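Local atomic coordinates of putative branched-chain amino acid aminotransferase IlvE (Streptococcus mutans, PDB entry 4DQN), a protein that probably catalyses the pyridoxal 5'-phosphate-dependent transfer of amino groups between isoleucine, leucine or valine and 2-oxoglutarate, in branched-chain amino acid biosynthesis. Residues Y213-P216 and A217-T220. Residues are numbered along the deposited sequence; the frame is centred on the assembly and turned at random.
Sequences YLDP and ATHT
D215 and T218 form the polar heart of this turn, a worked example of an Asp carboxylate organising the backbone that follows it. D215 OD2 accepts two bonds: T218 OG1, 2.7 Å away, meets its syn lone pair, while T218 N, three residues on, reaches the same OD2 at 2.9 Å from above the carboxylate plane. A chi1 of 72°, with CG between backbone N and carbonyl carbon, directs the carboxylate toward the backbone N-H groups of T218 and T220. Its other oxygen, OD1, takes a fairly straight bond from T220 N (2.8 Å, 166°) and another from K221 N. Among main-chain bonds, H219 N donates to D215 O at 2.7 Å, a bent bond that closes a five-residue alpha-turn from D215 to H219.

The H219 imidazole folds back beside this turn. P216 O lies at the ring edge, 3.5 Å from H219 CD2, and one water joins P216 O to H219 NE2. The other ring nitrogen, ND1, is hydrogen-bonded to D174 OD1, which helps fix the ring's rotation. The L214 methyl CD1 rests 3.7 Å from the carbonyl oxygen H219 O, and L214 CB lies 4.1 Å from H219 ND1.

Residues 215-220 make up most of the loop joining antiparallel strands 211-214 and 222-225, with L214 against I222, P216 against E223, and Y213 packed on helix 190-205.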
loop_
_atom_site.group_PDB
_atom_site.type_symbol
_atom_site.label_atom_id
_atom_site.label_comp_id
_atom_site.label_asym_id
_atom_site.label_seq_id
_atom_site.Cartn_x
_atom_site.Cartn_y
_atom_site.Cartn_z
ATOM N N TYR A 213 -5.316 16.784 -3.411
ATOM C CA TYR A 213 -3.874 16.612 -3.326
ATOM C C TYR A 213 -3.193 17.362 -4.449
ATOM O O TYR A 213 -3.718 17.419 -5.556
ATOM C CB TYR A 213 -3.514 15.126 -3.432
ATOM C CG TYR A 213 -4.059 14.302 -2.298
ATOM C CD1 TYR A 213 -5.291 13.670 -2.402
ATOM C CD2 TYR A 213 -3.344 14.164 -1.116
ATOM C CE1 TYR A 213 -5.794 12.919 -1.363
ATOM C CE2 TYR A 213 -3.836 13.421 -0.071
ATOM C CZ TYR A 213 -5.057 12.803 -0.195
ATOM O OH TYR A 213 -5.541 12.066 0.860
ATOM N N LEU A 214 -2.019 17.928 -4.175
ATOM C CA LEU A 214 -1.243 18.598 -5.216
ATOM C C LEU A 214 -0.095 17.695 -5.643
ATOM O O LEU A 214 0.150 16.657 -5.017
ATOM C CB LEU A 214 -0.708 19.945 -4.732
ATOM C CG LEU A 214 -1.729 20.886 -4.102
ATOM C CD1 LEU A 214 -1.132 22.268 -3.899
ATOM C CD2 LEU A 214 -2.982 20.950 -4.976
ATOM N N ASP A 215 0.601 18.073 -6.711
ATOM C CA ASP A 215 1.683 17.239 -7.235
ATOM C C ASP A 215 2.764 17.085 -6.165
ATOM O O ASP A 215 3.161 18.068 -5.537
ATOM C CB ASP A 215 2.235 17.803 -8.550
ATOM C CG ASP A 215 3.040 19.064 -8.353
ATOM O OD1 ASP A 215 2.427 20.132 -8.140
ATOM O OD2 ASP A 215 4.287 18.982 -8.425
ATOM N N PRO A 216 3.205 15.837 -5.919
ATOM C CA PRO A 216 4.109 15.576 -4.788
ATOM C C PRO A 216 5.496 16.202 -4.939
ATOM O O PRO A 216 6.130 16.494 -3.924
ATOM C CB PRO A 216 4.202 14.042 -4.745
ATOM C CG PRO A 216 3.762 13.573 -6.114
ATOM C CD PRO A 216 2.753 14.596 -6.576
ATOM N N ALA A 217 5.956 16.410 -6.170
ATOM C CA ALA A 217 7.263 17.028 -6.394
ATOM C C ALA A 217 7.290 18.486 -5.946
ATOM O O ALA A 217 8.117 18.876 -5.116
ATOM C CB ALA A 217 7.658 16.928 -7.864
ATOM N N THR A 218 6.388 19.287 -6.507
ATOM C CA THR A 218 6.451 20.737 -6.321
ATOM C C THR A 218 5.277 21.352 -5.545
ATOM O O THR A 218 5.372 22.488 -5.073
ATOM C CB THR A 218 6.588 21.449 -7.683
ATOM O OG1 THR A 218 5.327 21.448 -8.362
ATOM C CG2 THR A 218 7.605 20.726 -8.550
ATOM N N HIS A 219 4.179 20.604 -5.416
ATOM C CA HIS A 219 2.973 21.103 -4.749
ATOM C C HIS A 219 2.521 22.446 -5.320
ATOM O O HIS A 219 2.341 23.420 -4.586
ATOM C CB HIS A 219 3.167 21.176 -3.225
ATOM C CG HIS A 219 3.011 19.854 -2.541
ATOM N ND1 HIS A 219 1.959 19.569 -1.694
ATOM C CD2 HIS A 219 3.762 18.727 -2.596
ATOM C CE1 HIS A 219 2.071 18.328 -1.255
ATOM N NE2 HIS A 219 3.156 17.792 -1.790
ATOM N N THR A 220 2.343 22.487 -6.638
ATOM C CA THR A 220 1.879 23.703 -7.293
ATOM C C THR A 220 0.724 23.430 -8.270
ATOM O O THR A 220 0.060 24.357 -8.745
ATOM C CB THR A 220 3.037 24.387 -8.026
ATOM O OG1 THR A 220 2.640 25.708 -8.415
ATOM C CG2 THR A 220 3.413 23.588 -9.250
HETATM O O HOH W 1 5.398 16.221 -1.194
#